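Local structure of dipicolinate synthase, B chain (Bacillus cereus, 3MCU) at residues Thr94-Ser97 / Met98-Ala102; Gly156-Pro160 / Glu161-Asn165. The protein probably works together with the A subunit DpaA to oxidise dihydrodipicolinate to dipicolinate with NADP during sporulation. All blocks are in the same frame, centred on the assembly; numbering follows the deposited sequence.

Interaction 1: residues Thr94-Ser97 / Met98-Ala102; sequences TGNS and MSKFA. With PO4 (phosphate ion), chain J.
At the phosphate-binding N-terminus of helix 95-102 the side chains of Asn96 and Lys100, one turn apart, lie against each other. Thr94 is the N-cap: with chi1 at 62°, its hydroxyl sits between the backbone N and the carbonyl carbon, where OG1 accepts from Ser97 N at 3.2 Å and donates to phosphate O2 at 3.0 Å. Asn96 ND2 reaches phosphate O4 at 3.0 Å. Ser97 OG also bonds to O4, although the modelled separation of 2.4 Å is doubtfully short. Gly14 N and Ser41 OG also bond to the anion.

The chain of Lys100 brings NZ to 3.0 Å from Asn96 ND2, the same atom that holds the phosphate. Both are donors, so this is proximity rather than a bond; NZ makes a salt bridge to Asp107 of the second subunit, while Asn96 OD1 accepts from Thr106 N of that subunit, fixing the amide's orientation. Backbone bonds such as Phe101 N to Ser97 O, 2.7 Å with a 169° angle at the hydrogen, run on from the cap. The ion probably comes from the crystallisation liquor, but hydroxyls, amide and helix start together imply a pocket suited to a negatively charged group.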
loop_
_atom_site.group_PDB
_atom_site.type_symbol
_atom_site.label_atom_id
_atom_site.label_comp_id
_atom_site.label_asym_id
_atom_site.label_seq_id
_atom_site.Cartn_x
_atom_site.Cartn_y
_atom_site.Cartn_z
ATOM N N THR D 94 0.341 -19.226 -8.944
ATOM C CA THR D 94 1.340 -19.282 -7.887
ATOM C C THR D 94 1.375 -17.979 -7.101
ATOM O O THR D 94 0.869 -16.967 -7.554
ATOM C CB THR D 94 2.754 -19.585 -8.432
ATOM O OG1 THR D 94 3.163 -18.541 -9.322
ATOM C CG2 THR D 94 2.784 -20.924 -9.161
ATOM N N GLY D 95 1.954 -18.027 -5.909
ATOM C CA GLY D 95 2.150 -16.833 -5.116
ATOM C C GLY D 95 2.982 -15.809 -5.880
ATOM O O GLY D 95 2.667 -14.625 -5.898
ATOM N N ASN D 96 4.042 -16.275 -6.532
ATOM C CA ASN D 96 4.893 -15.379 -7.297
ATOM C C ASN D 96 4.121 -14.612 -8.382
ATOM O O ASN D 96 4.257 -13.389 -8.500
ATOM C CB ASN D 96 6.093 -16.126 -7.893
ATOM C CG ASN D 96 7.060 -15.195 -8.614
ATOM O OD1 ASN D 96 7.625 -14.274 -8.016
ATOM N ND2 ASN D 96 7.242 -15.423 -9.911
ATOM N N SER D 97 3.306 -15.326 -9.161
ATOM C CA SER D 97 2.529 -14.693 -10.241
ATOM C C SER D 97 1.374 -13.842 -9.700
ATOM O O SER D 97 1.032 -12.824 -10.267
ATOM C CB SER D 97 1.972 -15.748 -11.202
ATOM O OG SER D 97 3.003 -16.488 -11.834
HETATM N N MSE D 98 0.770 -14.268 -8.597
HETATM C CA MSE D 98 -0.279 -13.481 -7.955
HETATM C C MSE D 98 0.242 -12.113 -7.486
HETATM O O MSE D 98 -0.420 -11.085 -7.638
HETATM C CB MSE D 98 -0.854 -14.239 -6.757
HETATM C CG MSE D 98 -1.917 -13.435 -6.031
HETATM SE SE MSE D 98 -2.986 -14.478 -4.777
HETATM C CE MSE D 98 -1.676 -14.609 -3.328
ATOM N N SER D 99 1.422 -12.116 -6.889
ATOM C CA SER D 99 2.066 -10.889 -6.469
ATOM C C SER D 99 2.355 -10.006 -7.667
ATOM O O SER D 99 2.083 -8.807 -7.644
ATOM C CB SER D 99 3.372 -11.203 -5.736
ATOM O OG SER D 99 4.101 -10.009 -5.514
ATOM N N LYS D 100 2.905 -10.595 -8.721
ATOM C CA LYS D 100 3.201 -9.832 -9.928
ATOM C C LYS D 100 1.924 -9.273 -10.583
ATOM O O LYS D 100 1.865 -8.092 -10.949
ATOM C CB LYS D 100 4.027 -10.673 -10.908
ATOM C CG LYS D 100 5.518 -10.785 -10.532
ATOM C CD LYS D 100 6.235 -11.890 -11.320
ATOM C CE LYS D 100 7.751 -11.765 -11.168
ATOM N NZ LYS D 100 8.483 -13.070 -11.211
ATOM N N PHE D 101 0.901 -10.117 -10.717
ATOM C CA PHE D 101 -0.401 -9.679 -11.217
ATOM C C PHE D 101 -0.924 -8.496 -10.391
ATOM O O PHE D 101 -1.276 -7.456 -10.952
ATOM C CB PHE D 101 -1.409 -10.843 -11.203
ATOM C CG PHE D 101 -2.689 -10.552 -11.949
ATOM C CD1 PHE D 101 -2.677 -9.797 -13.104
ATOM C CD2 PHE D 101 -3.893 -11.054 -11.503
ATOM C CE1 PHE D 101 -3.836 -9.529 -13.786
ATOM C CE2 PHE D 101 -5.061 -10.799 -12.184
ATOM C CZ PHE D 101 -5.041 -10.040 -13.321
ATOM N N ALA D 102 -0.969 -8.640 -9.066
ATOM C CA ALA D 102 -1.506 -7.572 -8.200
ATOM C C ALA D 102 -0.762 -6.259 -8.375
ATOM O O ALA D 102 -1.334 -5.189 -8.197
ATOM C CB ALA D 102 -1.465 -7.971 -6.749
HETATM P P PO4 J . 5.863 -18.328 -12.044
HETATM O O1 PO4 J . 5.115 -18.877 -13.253
HETATM O O2 PO4 J . 5.651 -19.187 -10.817
HETATM O O3 PO4 J . 7.339 -18.262 -12.392
HETATM O O4 PO4 J . 5.377 -16.950 -11.695
#

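Interaction 2: residues Gly156-Pro160 / Glu161-Asn165; sequences GQDAP and EKKPN
Lys163 N donates to Ala159 O at 2.7 Å, closing a five-residue turn. The bond is sound: the angle at the hydrogen is 154°, and the donor lies in the carbonyl plane. A water ties the same two residues a second time, accepting from Ala159 N at 3.1 Å and donating to Lys163 O at 2.7 Å. At the turn itself, Pro160 O receives a CA-H...O contact from Pro164 CA at 3.5 Å.

Two side-chain bonds add to the backbone turn. The oblique crossing of Asp158 and Lys163 ends in a salt bridge, NZ to OD1 at 3.1 Å, made through the syn lone pair of OD1. A bend at chi3 (-61°) in Lys163 steers its end to the carboxylate and leaves Lys163 CE 4.1 Å from Ala159 CB. The other oxygen, Asp158 OD2, is held by Ser166 OG, so both oxygens of the carboxylate have a partner and its rotation is restrained. Gln157 NE2 makes a weak bond to Pro164 O at 3.1 Å, while its OE1 accepts from Val191 N of the third subunit.

Pro160, Glu161 and Lys162 all have right-handed helical backbone angles, which with the bond from residue 163 to residue 159 defines an alpha-turn. It lies in the long loop of a beta-hairpin whose antiparallel strands are 150-156 and 167-169.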
loop_
_atom_site.group_PDB
_atom_site.type_symbol
_atom_site.label_atom_id
_atom_site.label_comp_id
_atom_site.label_asym_id
_atom_site.label_seq_id
_atom_site.Cartn_x
_atom_site.Cartn_y
_atom_site.Cartn_z
ATOM N N GLY D 156 -9.496 -21.624 0.212
ATOM C CA GLY D 156 -9.298 -21.602 1.652
ATOM C C GLY D 156 -8.028 -22.312 2.082
ATOM O O GLY D 156 -7.204 -22.679 1.254
ATOM N N GLN D 157 -7.883 -22.519 3.387
ATOM C CA GLN D 157 -6.761 -23.282 3.921
ATOM C C GLN D 157 -6.870 -24.765 3.549
ATOM O O GLN D 157 -7.906 -25.384 3.760
ATOM C CB GLN D 157 -6.703 -23.111 5.434
ATOM C CG GLN D 157 -6.496 -21.661 5.846
ATOM C CD GLN D 157 -6.390 -21.485 7.348
ATOM O OE1 GLN D 157 -7.388 -21.239 8.018
ATOM N NE2 GLN D 157 -5.176 -21.611 7.882
ATOM N N ASP D 158 -5.801 -25.310 2.970
ATOM C CA ASP D 158 -5.749 -26.715 2.576
ATOM C C ASP D 158 -5.026 -27.564 3.618
ATOM O O ASP D 158 -5.058 -28.782 3.553
ATOM C CB ASP D 158 -5.028 -26.889 1.236
ATOM C CG ASP D 158 -3.610 -26.285 1.235
ATOM O OD1 ASP D 158 -2.690 -26.903 0.660
ATOM O OD2 ASP D 158 -3.412 -25.177 1.783
ATOM N N ALA D 159 -4.351 -26.917 4.555
ATOM C CA ALA D 159 -3.553 -27.633 5.550
ATOM C C ALA D 159 -3.235 -26.726 6.733
ATOM O O ALA D 159 -2.103 -26.317 6.915
ATOM C CB ALA D 159 -2.263 -28.169 4.921
ATOM N N PRO D 160 -4.246 -26.442 7.559
ATOM C CA PRO D 160 -4.078 -25.469 8.649
ATOM C C PRO D 160 -2.999 -25.820 9.697
ATOM O O PRO D 160 -2.456 -24.886 10.278
ATOM C CB PRO D 160 -5.482 -25.369 9.277
ATOM C CG PRO D 160 -6.427 -26.051 8.266
ATOM C CD PRO D 160 -5.579 -27.077 7.566
ATOM N N GLU D 161 -2.662 -27.089 9.925
ATOM C CA GLU D 161 -1.534 -27.372 10.831
ATOM C C GLU D 161 -0.192 -27.443 10.099
ATOM O O GLU D 161 0.793 -26.836 10.538
ATOM C CB GLU D 161 -1.751 -28.644 11.671
ATOM C CG GLU D 161 -3.185 -28.909 12.106
ATOM C CD GLU D 161 -3.837 -27.741 12.839
ATOM O OE1 GLU D 161 -3.125 -26.969 13.538
ATOM O OE2 GLU D 161 -5.080 -27.601 12.712
ATOM N N LYS D 162 -0.155 -28.166 8.981
ATOM C CA LYS D 162 1.085 -28.335 8.217
ATOM C C LYS D 162 1.547 -27.058 7.503
ATOM O O LYS D 162 2.741 -26.769 7.467
ATOM C CB LYS D 162 0.952 -29.466 7.198
ATOM C CG LYS D 162 1.378 -30.839 7.700
ATOM C CD LYS D 162 0.329 -31.888 7.381
ATOM C CE LYS D 162 0.948 -33.261 7.171
ATOM N NZ LYS D 162 1.463 -33.417 5.778
ATOM N N LYS D 163 0.615 -26.310 6.922
ATOM C CA LYS D 163 0.971 -25.083 6.221
ATOM C C LYS D 163 0.015 -23.975 6.640
ATOM O O LYS D 163 -0.908 -23.625 5.908
ATOM C CB LYS D 163 0.927 -25.301 4.701
ATOM C CG LYS D 163 1.795 -26.470 4.221
ATOM C CD LYS D 163 1.831 -26.590 2.698
ATOM C CE LYS D 163 0.437 -26.831 2.144
ATOM N NZ LYS D 163 0.441 -27.101 0.672
ATOM N N PRO D 164 0.227 -23.429 7.841
ATOM C CA PRO D 164 -0.744 -22.509 8.448
ATOM C C PRO D 164 -1.114 -21.294 7.585
ATOM O O PRO D 164 -2.232 -20.808 7.710
ATOM C CB PRO D 164 -0.034 -22.046 9.729
ATOM C CG PRO D 164 0.935 -23.169 10.048
ATOM C CD PRO D 164 1.400 -23.663 8.704
ATOM N N ASN D 165 -0.200 -20.794 6.759
ATOM C CA ASN D 165 -0.521 -19.603 5.965
ATOM C C ASN D 165 -0.970 -19.934 4.538
ATOM O O ASN D 165 -1.152 -19.032 3.726
ATOM C CB ASN D 165 0.637 -18.602 5.944
ATOM C CG ASN D 165 0.831 -17.891 7.293
ATOM O OD1 ASN D 165 -0.010 -17.982 8.190
ATOM N ND2 ASN D 165 1.947 -17.180 7.433
HETATM O O HOH W 1 -3.484 -24.014 5.226
#

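Interactions 1 and 2 lie 19 Å apart between centres, with nearest atoms about 8 Å apart, and do not touch. They share no helix or strand, yet each lies just beyond a strand that runs parallel to and pairs with strand 124-130: 87-94 leads into residues 94-102, and 150-156 into residues 156-165. The first is mostly buried and regular, with helical backbone bonds in series and polar side chains turned to an anion. The second, farther from the chain's centre and partly exposed, has one backbone bond, a water bridge and a salt bridge instead. Both also meet the second subunit, interaction 1 through polar bonds, interaction 2 through packing against Arg119.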